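Local coordinates for protein cGAS/DncV-like nucleotidyltransferase in E. coli homolog (Elizabethkingia meningoseptica ATCC 13253 = NBRC 12535, PDB 6E0O) that synthesises cyclic dinucleotide second messengers as part of a CBASS immune system that protects bacteria against phage infection, at residues K22-A26 with N129-I133; I138-L143 with E155-F159; F170-H174 with V260-F264. One frame throughout, in Å; residues are numbered along the deposited sequence. Where two conformers were deposited one is given.

Contact 1: residues K22-A26 with N129-I133; sequences KCQNA and NSNRI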
loop_
_atom_site.group_PDB
_atom_site.type_symbol
_atom_site.label_atom_id
_atom_site.label_comp_id
_atom_site.label_asym_id
_atom_site.label_seq_id
_atom_site.Cartn_x
_atom_site.Cartn_y
_atom_site.Cartn_z
ATOM N N LYS A 22 -17.284 -5.450 8.230
ATOM C CA LYS A 22 -16.242 -5.593 9.242
ATOM C C LYS A 22 -15.173 -4.518 9.102
ATOM O O LYS A 22 -14.517 -4.174 10.089
ATOM C CB LYS A 22 -15.635 -6.998 9.189
ATOM C CG LYS A 22 -16.567 -8.099 9.703
ATOM C CD LYS A 22 -15.963 -9.493 9.567
ATOM C CE LYS A 22 -14.835 -9.754 10.552
ATOM N NZ LYS A 22 -14.270 -11.139 10.395
ATOM N N CYS A 23 -14.982 -3.976 7.893
ATOM C CA CYS A 23 -14.071 -2.850 7.720
ATOM C C CYS A 23 -14.681 -1.578 8.304
ATOM O O CYS A 23 -14.032 -0.865 9.073
ATOM C CB CYS A 23 -13.745 -2.656 6.239
ATOM S SG CYS A 23 -12.613 -1.282 5.924
ATOM N N GLN A 24 -15.930 -1.289 7.926
ATOM C CA GLN A 24 -16.638 -0.148 8.495
ATOM C C GLN A 24 -16.624 -0.200 10.015
ATOM O O GLN A 24 -16.380 0.815 10.676
ATOM C CB GLN A 24 -18.076 -0.131 7.969
ATOM C CG GLN A 24 -18.191 0.004 6.450
ATOM C CD GLN A 24 -19.620 -0.130 5.950
ATOM O OE1 GLN A 24 -20.502 -0.599 6.672
ATOM N NE2 GLN A 24 -19.855 0.277 4.705
ATOM N N ASN A 25 -16.883 -1.375 10.590
ATOM C CA ASN A 25 -16.931 -1.502 12.045
ATOM C C ASN A 25 -15.586 -1.149 12.667
ATOM O O ASN A 25 -15.519 -0.445 13.680
ATOM C CB ASN A 25 -17.340 -2.912 12.461
ATOM C CG ASN A 25 -18.807 -3.181 12.247
ATOM O OD1 ASN A 25 -19.600 -2.257 12.025
ATOM N ND2 ASN A 25 -19.185 -4.451 12.326
ATOM N N ALA A 26 -14.498 -1.653 12.090
ATOM C CA ALA A 26 -13.180 -1.316 12.611
ATOM C C ALA A 26 -12.941 0.189 12.552
ATOM O O ALA A 26 -12.477 0.795 13.526
ATOM C CB ALA A 26 -12.096 -2.066 11.840
ATOM N N ASN A 129 -11.970 -9.097 15.460
ATOM C CA ASN A 129 -12.786 -10.122 16.098
ATOM C C ASN A 129 -13.864 -10.528 15.105
ATOM O O ASN A 129 -13.774 -10.216 13.911
ATOM C CB ASN A 129 -13.308 -9.621 17.450
ATOM C CG ASN A 129 -14.175 -8.390 17.323
ATOM O OD1 ASN A 129 -14.846 -8.190 16.323
ATOM N ND2 ASN A 129 -14.158 -7.550 18.347
ATOM N N SER A 130 -14.878 -11.240 15.594
ATOM C CA SER A 130 -15.908 -11.758 14.705
ATOM C C SER A 130 -16.597 -10.651 13.923
ATOM O O SER A 130 -17.160 -10.915 12.854
ATOM C CB SER A 130 -16.973 -12.508 15.506
ATOM O OG SER A 130 -16.414 -13.593 16.209
ATOM N N ASN A 131 -16.592 -9.423 14.449
ATOM C CA ASN A 131 -17.345 -8.330 13.849
ATOM C C ASN A 131 -16.496 -7.189 13.303
ATOM O O ASN A 131 -17.060 -6.209 12.796
ATOM C CB ASN A 131 -18.352 -7.771 14.862
ATOM C CG ASN A 131 -19.416 -8.772 15.231
ATOM O OD1 ASN A 131 -19.930 -9.494 14.375
ATOM N ND2 ASN A 131 -19.742 -8.839 16.511
ATOM N N ARG A 132 -15.173 -7.276 13.372
ATOM C CA ARG A 132 -14.355 -6.204 12.831
ATOM C C ARG A 132 -13.023 -6.764 12.369
ATOM O O ARG A 132 -12.477 -7.683 12.982
ATOM C CB ARG A 132 -14.166 -5.051 13.825
ATOM C CG ARG A 132 -13.185 -5.301 14.915
ATOM C CD ARG A 132 -12.971 -4.056 15.857
ATOM N NE ARG A 132 -11.932 -4.485 16.768
ATOM C CZ ARG A 132 -12.077 -4.717 18.060
ATOM N NH1 ARG A 132 -13.214 -4.434 18.679
ATOM N NH2 ARG A 132 -11.048 -5.198 18.733
ATOM N N ILE A 133 -12.515 -6.200 11.274
ATOM C CA ILE A 133 -11.189 -6.562 10.803
ATOM C C ILE A 133 -10.140 -5.997 11.752
ATOM O O ILE A 133 -10.391 -5.073 12.531
ATOM C CB ILE A 133 -10.936 -6.097 9.358
ATOM C CG1 ILE A 133 -11.040 -4.581 9.259
ATOM C CG2 ILE A 133 -11.905 -6.792 8.410
ATOM C CD1 ILE A 133 -10.731 -4.047 7.861
HETATM O O HOH W 1 -11.653 -10.353 12.002
HETATM O O HOH W 2 -13.534 -13.006 12.246
#
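The type I beta turn from Asn129 to Arg132, together with Ile133, packs against Lys22, Cys23, Asn25 and Ala26 at the start of helix 21-38. Two hydrogen bonds join this segment to the helix. The first runs from Ile133 N to Lys22 O over 3.1 Å. The donor stands well above the carbonyl plane, 55° out of it. Lys22 O also accepts the helical bond from Ala26 N, which arrives from the opposite face of that plane. Two donors therefore grip this oxygen. The second bond is from Asn25 ND2 to Asn131 O, 2.8 Å and nearly straight (169°). It lies in the carbonyl plane of Asn131 and in the amide plane of Asn25, so the N-H meets Asn131 O end-on, with the acceptor oxygen in the plane of the amide.

Lys22 runs alongside the turn backbone. Its CG packs 3.7 Å from Asn131 O. Its chain then bends at chi3 (72°), bringing CE to 3.5 Å from Ser130 O. Two waters accept from NZ and donate to Asn129 O, and Asn59 OD1 is a further partner of this ammonium. The turn is also braced from within. Asn129 OD1 accepts from Asn131 N at 2.8 Å, an Asx turn.

The apolar part of the contact is made by Ile133. Its CD1 reaches Cys23 CB at 3.7 Å, and its CG1 lies 3.8 Å from Ala26 CB.

Arg132 CB packs against the helix, and its guanidinium is bonded through NH1 to Gln29 OE1, further along the same helix, and through NH2 to Asn127 O. Tyr50 of helix 48-52 touches both Cys23 and Ile133. The contact thus joins helix 21-38 to the connection between strand 124-126 and strand 135-147.

Contact 2: residues I138-L143 with E155-F159; sequences IPCFVL and EGIKF. With nucleotides of chain B.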
loop_
_atom_site.group_PDB
_atom_site.type_symbol
_atom_site.label_atom_id
_atom_site.label_comp_id
_atom_site.label_asym_id
_atom_site.label_seq_id
_atom_site.Cartn_x
_atom_site.Cartn_y
_atom_site.Cartn_z
ATOM N N ILE A 138 -1.707 4.216 12.365
ATOM C CA ILE A 138 -0.412 4.821 12.060
ATOM C C ILE A 138 -0.431 6.267 12.539
ATOM O O ILE A 138 -0.837 7.164 11.780
ATOM C CB ILE A 138 -0.102 4.732 10.558
ATOM C CG1 ILE A 138 -0.183 3.273 10.097
ATOM C CG2 ILE A 138 1.269 5.301 10.279
ATOM C CD1 ILE A 138 -0.541 3.113 8.662
ATOM N N PRO A 139 -0.033 6.548 13.781
ATOM C CA PRO A 139 0.145 7.950 14.184
ATOM C C PRO A 139 1.285 8.577 13.395
ATOM O O PRO A 139 2.285 7.922 13.093
ATOM C CB PRO A 139 0.464 7.855 15.682
ATOM C CG PRO A 139 1.065 6.512 15.845
ATOM C CD PRO A 139 0.360 5.610 14.847
ATOM N N CYS A 140 1.129 9.855 13.065
ATOM C CA CYS A 140 2.121 10.538 12.244
ATOM C C CYS A 140 1.899 12.040 12.328
ATOM O O CYS A 140 0.931 12.515 12.922
ATOM C CB CYS A 140 2.060 10.073 10.787
ATOM S SG CYS A 140 0.462 10.391 9.995
ATOM N N PHE A 141 2.830 12.776 11.727
ATOM C CA PHE A 141 2.774 14.219 11.595
ATOM C C PHE A 141 2.762 14.605 10.117
ATOM O O PHE A 141 3.063 13.796 9.234
ATOM C CB PHE A 141 4.010 14.861 12.238
ATOM C CG PHE A 141 4.106 14.712 13.740
ATOM C CD1 PHE A 141 3.070 15.101 14.571
ATOM C CD2 PHE A 141 5.264 14.226 14.317
ATOM C CE1 PHE A 141 3.190 14.993 15.949
ATOM C CE2 PHE A 141 5.379 14.117 15.695
ATOM C CZ PHE A 141 4.339 14.491 16.503
ATOM N N VAL A 142 2.414 15.869 9.858
ATOM C CA VAL A 142 2.574 16.442 8.529
ATOM C C VAL A 142 4.042 16.500 8.147
ATOM O O VAL A 142 4.911 16.828 8.966
ATOM C CB VAL A 142 1.964 17.854 8.499
ATOM C CG1 VAL A 142 2.293 18.574 7.193
ATOM C CG2 VAL A 142 0.471 17.801 8.710
ATOM N N LEU A 143 4.315 16.192 6.885
ATOM C CA LEU A 143 5.642 16.278 6.300
ATOM C C LEU A 143 5.599 17.164 5.067
ATOM O O LEU A 143 4.700 17.029 4.233
ATOM C CB LEU A 143 6.113 14.897 5.852
ATOM C CG LEU A 143 7.376 14.872 4.990
ATOM C CD1 LEU A 143 8.584 15.180 5.851
ATOM C CD2 LEU A 143 7.526 13.543 4.273
ATOM N N GLU A 155 3.483 17.757 0.134
ATOM C CA GLU A 155 3.032 17.468 1.485
ATOM C C GLU A 155 2.626 16.006 1.592
ATOM O O GLU A 155 1.839 15.504 0.776
ATOM C CB GLU A 155 1.860 18.357 1.899
ATOM C CG GLU A 155 1.450 18.082 3.326
ATOM C CD GLU A 155 0.318 18.954 3.810
ATOM O OE1 GLU A 155 0.272 20.146 3.428
ATOM O OE2 GLU A 155 -0.520 18.442 4.580
ATOM N N GLY A 156 3.144 15.343 2.619
ATOM C CA GLY A 156 2.788 13.982 2.953
ATOM C C GLY A 156 2.761 13.806 4.451
ATOM O O GLY A 156 2.361 14.718 5.183
ATOM N N ILE A 157 3.197 12.638 4.917
ATOM C CA ILE A 157 3.193 12.317 6.334
ATOM C C ILE A 157 4.557 11.776 6.712
ATOM O O ILE A 157 5.293 11.230 5.885
ATOM C CB ILE A 157 2.098 11.304 6.720
ATOM C CG1 ILE A 157 2.215 10.014 5.903
ATOM C CG2 ILE A 157 0.727 11.944 6.544
ATOM C CD1 ILE A 157 1.280 8.924 6.381
ATOM N N LYS A 158 4.872 11.908 7.994
ATOM C CA LYS A 158 6.098 11.350 8.538
ATOM C C LYS A 158 5.860 10.780 9.927
ATOM O O LYS A 158 5.058 11.300 10.710
ATOM C CB LYS A 158 7.202 12.401 8.600
ATOM C CG LYS A 158 6.984 13.498 9.591
ATOM C CD LYS A 158 8.220 14.385 9.660
ATOM C CE LYS A 158 8.018 15.517 10.635
ATOM N NZ LYS A 158 9.195 16.429 10.625
ATOM N N PHE A 159 6.557 9.694 10.218
ATOM C CA PHE A 159 6.556 9.125 11.549
ATOM C C PHE A 159 7.887 8.421 11.743
ATOM O O PHE A 159 8.732 8.395 10.847
ATOM C CB PHE A 159 5.340 8.229 11.782
ATOM C CG PHE A 159 5.241 7.066 10.853
ATOM C CD1 PHE A 159 4.591 7.184 9.637
ATOM C CD2 PHE A 159 5.751 5.832 11.220
ATOM C CE1 PHE A 159 4.473 6.097 8.789
ATOM C CE2 PHE A 159 5.640 4.742 10.381
ATOM C CZ PHE A 159 4.998 4.871 9.161
ATOM P P A B 2 5.211 -2.897 6.894
ATOM O OP1 A B 2 6.309 -1.916 7.097
ATOM O OP2 A B 2 5.273 -4.211 7.592
ATOM O "O5'" A B 2 3.846 -2.190 7.319
ATOM C "C5'" A B 2 3.469 -2.071 8.689
ATOM C "C4'" A B 2 2.502 -0.931 8.903
ATOM O "O4'" A B 2 3.209 0.321 8.701
ATOM C "C3'" A B 2 1.307 -0.909 7.955
ATOM O "O3'" A B 2 0.152 -0.411 8.628
ATOM C "C2'" A B 2 1.745 0.068 6.872
ATOM O "O2'" A B 2 0.685 0.722 6.201
ATOM C "C1'" A B 2 2.604 1.057 7.656
ATOM N N9 A B 2 3.672 1.644 6.847
ATOM C C8 A B 2 4.831 1.029 6.432
ATOM N N7 A B 2 5.608 1.793 5.708
ATOM C C5 A B 2 4.910 2.991 5.628
ATOM C C6 A B 2 5.192 4.213 4.988
ATOM N N6 A B 2 6.294 4.466 4.280
ATOM N N1 A B 2 4.282 5.189 5.130
ATOM C C2 A B 2 3.169 4.972 5.828
ATOM N N3 A B 2 2.790 3.870 6.474
ATOM C C4 A B 2 3.716 2.910 6.330
#
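The Phe159 ring carries Ile138 CG2 over one face, a CH-pi contact 3.9 Å from the ring centroid. At its edge, in plane, lies C2 of the adenine of A2 of chain B, 3.4 Å from Phe159 CE1. The phenylalanine's CG sits between the backbone N and the carbonyl carbon (chi1 60°), which sends the ring toward the base. Ile138 reaches the same nucleotide with CD1, 3.6 Å from the ribose O3'. This end of the hairpin thus forms part of the nucleotide pocket.

Further along, the two strands pair as antiparallel neighbours. Phe141 and Lys158 are a hydrogen-bonded pair, joined by Phe141 N to Lys158 O and Lys158 N to Phe141 O, both 2.9 Å. Leu143 and Gly156 form the next such pair. Between them, Val142 and Ile157 are a non-hydrogen-bonded pair whose side chains diverge. Leu143 and Lys158 lie on one face of the sheet and cross at about a right angle, with Leu143 CD1 3.9 Å from Lys158 CD. Cys140 SG packs 3.8 Å from Ile157 CB.

Strand 62-68 bonds to Ile138 and Cys140 by its backbone, and strand 166-169 bonds to Ile157. Helix 98-113 covers Phe141 and Phe159 through Phe98.

Contact 3: residues F170-H174 with V260-F264; sequences FPEQH and VNRLF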
loop_
_atom_site.group_PDB
_atom_site.type_symbol
_atom_site.label_atom_id
_atom_site.label_comp_id
_atom_site.label_asym_id
_atom_site.label_seq_id
_atom_site.Cartn_x
_atom_site.Cartn_y
_atom_site.Cartn_z
ATOM N N PHE A 170 3.562 9.626 0.886
ATOM C CA PHE A 170 2.722 10.586 0.171
ATOM C C PHE A 170 1.470 9.849 -0.277
ATOM O O PHE A 170 1.241 9.644 -1.477
ATOM C CB PHE A 170 3.491 11.237 -0.983
ATOM C CG PHE A 170 4.675 12.017 -0.504
ATOM C CD1 PHE A 170 5.895 11.397 -0.337
ATOM C CD2 PHE A 170 4.548 13.341 -0.140
ATOM C CE1 PHE A 170 6.983 12.094 0.150
ATOM C CE2 PHE A 170 5.633 14.050 0.352
ATOM C CZ PHE A 170 6.847 13.424 0.504
ATOM N N PRO A 171 0.634 9.426 0.681
ATOM C CA PRO A 171 -0.509 8.569 0.334
ATOM C C PRO A 171 -1.521 9.232 -0.565
ATOM O O PRO A 171 -2.190 8.531 -1.330
ATOM C CB PRO A 171 -1.116 8.204 1.698
ATOM C CG PRO A 171 -0.628 9.301 2.647
ATOM C CD PRO A 171 0.765 9.619 2.143
ATOM N N GLU A 172 -1.698 10.549 -0.472
ATOM C CA GLU A 172 -2.695 11.203 -1.311
ATOM C C GLU A 172 -2.267 11.179 -2.771
ATOM O O GLU A 172 -3.064 10.863 -3.658
ATOM C CB GLU A 172 -2.929 12.636 -0.826
ATOM C CG GLU A 172 -3.448 12.720 0.596
ATOM C CD GLU A 172 -4.762 11.989 0.782
ATOM O OE1 GLU A 172 -5.611 12.063 -0.123
ATOM O OE2 GLU A 172 -4.957 11.342 1.832
ATOM N N GLN A 173 -1.013 11.534 -3.038
ATOM C CA GLN A 173 -0.508 11.526 -4.402
ATOM C C GLN A 173 -0.432 10.107 -4.959
ATOM O O GLN A 173 -0.698 9.880 -6.146
ATOM C CB GLN A 173 0.859 12.204 -4.421
ATOM C CG GLN A 173 0.841 13.679 -3.986
ATOM C CD GLN A 173 1.056 13.941 -2.488
ATOM O OE1 GLN A 173 0.767 13.106 -1.634
ATOM N NE2 GLN A 173 1.563 15.125 -2.176
ATOM N N HIS A 174 -0.056 9.145 -4.120
ATOM C CA HIS A 174 -0.108 7.741 -4.499
ATOM C C HIS A 174 -1.522 7.341 -4.903
ATOM O O HIS A 174 -1.738 6.733 -5.963
ATOM C CB HIS A 174 0.354 6.912 -3.303
ATOM C CG HIS A 174 0.403 5.446 -3.558
ATOM N ND1 HIS A 174 1.583 4.777 -3.792
ATOM C CD2 HIS A 174 -0.576 4.514 -3.589
ATOM C CE1 HIS A 174 1.324 3.495 -3.981
ATOM N NE2 HIS A 174 0.022 3.308 -3.859
ATOM N N VAL A 260 4.585 5.618 -7.350
ATOM C CA VAL A 260 3.283 6.003 -7.886
ATOM C C VAL A 260 3.046 7.490 -7.677
ATOM O O VAL A 260 2.429 8.151 -8.516
ATOM C CB VAL A 260 2.153 5.159 -7.264
ATOM C CG1 VAL A 260 0.814 5.606 -7.818
ATOM C CG2 VAL A 260 2.367 3.676 -7.524
ATOM N N ASN A 261 3.540 8.042 -6.563
ATOM C CA ASN A 261 3.350 9.459 -6.269
ATOM C C ASN A 261 4.054 10.375 -7.264
ATOM O O ASN A 261 3.774 11.576 -7.267
ATOM C CB ASN A 261 3.784 9.776 -4.832
ATOM C CG ASN A 261 5.238 9.446 -4.559
ATOM O OD1 ASN A 261 6.122 9.761 -5.346
ATOM N ND2 ASN A 261 5.486 8.807 -3.430
ATOM N N ARG A 262 4.964 9.854 -8.084
ATOM C CA ARG A 262 5.691 10.611 -9.104
ATOM C C ARG A 262 6.552 11.725 -8.525
ATOM O O ARG A 262 7.021 12.599 -9.272
ATOM C CB ARG A 262 4.773 11.167 -10.201
ATOM C CG ARG A 262 4.332 10.121 -11.193
ATOM C CD ARG A 262 3.674 10.737 -12.413
ATOM N NE ARG A 262 3.848 9.889 -13.588
ATOM C CZ ARG A 262 3.043 9.893 -14.646
ATOM N NH1 ARG A 262 1.992 10.699 -14.685
ATOM N NH2 ARG A 262 3.289 9.079 -15.663
ATOM N N LEU A 263 6.775 11.716 -7.217
ATOM C CA LEU A 263 7.573 12.734 -6.562
ATOM C C LEU A 263 8.985 12.269 -6.270
ATOM O O LEU A 263 9.878 13.109 -6.129
ATOM C CB LEU A 263 6.920 13.135 -5.238
ATOM C CG LEU A 263 5.582 13.856 -5.372
ATOM C CD1 LEU A 263 4.856 13.848 -4.046
ATOM C CD2 LEU A 263 5.803 15.274 -5.862
ATOM N N PHE A 264 9.197 10.959 -6.166
ATOM C CA PHE A 264 10.474 10.383 -5.783
ATOM C C PHE A 264 10.699 9.115 -6.585
ATOM O O PHE A 264 9.759 8.511 -7.108
ATOM C CB PHE A 264 10.517 10.158 -4.277
ATOM C CG PHE A 264 10.405 11.435 -3.513
ATOM C CD1 PHE A 264 11.513 12.242 -3.341
ATOM C CD2 PHE A 264 9.187 11.864 -3.025
ATOM C CE1 PHE A 264 11.422 13.436 -2.669
ATOM C CE2 PHE A 264 9.087 13.065 -2.348
ATOM C CZ PHE A 264 10.205 13.852 -2.174
HETATM O O HOH W 3 4.028 7.384 -1.201
HETATM O O HOH W 4 3.855 6.234 -4.285
#
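The Phe170 ring meets that of Phe264 with little overlap. The two planes are inclined by 28° and displaced, with centroids 5.4 Å apart. The closest atoms are Phe170 CE1 and Phe264 CE2 at 3.4 Å. Leu263 comes over one face of the Phe170 ring, its CD1 4.0 Å from Phe170 CD2. The same methyl packs against Gln173 CG.

Phe170 is the N-cap residue of helix 171-184, and the facing loop is shaped by an Asx turn. Asn261 OD1 accepts from Leu263 N at 2.8 Å, with a weak bond from Phe264 N beside it. Asn261 has CG between the backbone N and the carbonyl carbon (chi1 59°), which turns OD1 to the amides of its own loop while ND2 meets Phe170 CB. Its CB meets Gln173 CB at 3.8 Å. A water accepts from both Asn261 ND2 and Phe170 N.

Val260 lies against His174, with CG1 over one face of the imidazole. A second water sits in plane at the ring edge, 2.7 Å from His174 ND1, and accepts from Asn261 N. His174 NE2 is hydrogen-bonded to Glu220 OE1 of helix 216-224, whose Cys221 and Tyr224 touch Val260.

Overall arrangement
Contacts 2 and 3 adjoin, their centres 13 Å apart. Glu155 O of contact 2 lies 3.0 Å from Gln173 NE2 of contact 3, a probable hydrogen bond. Leu143 CD2 also packs 3.8 Å from Phe170 CZ. Contact 1 stands apart, about 25 Å between centres from contact 2 and 29 Å from contact 3, on the opposite side of the chain's centre from the latter. Contact 2 touches the bound nucleotide; the nearest atoms of contacts 3 and 1 are about 6 Å and 12 Å from the nucleic acid. The side chain of Ile138 is about 7 Å from the bound magnesium ion. Those of Ile133 and His174 lie about 3 Å from Tyr50 and Asn52, respectively, which probably bind GTP.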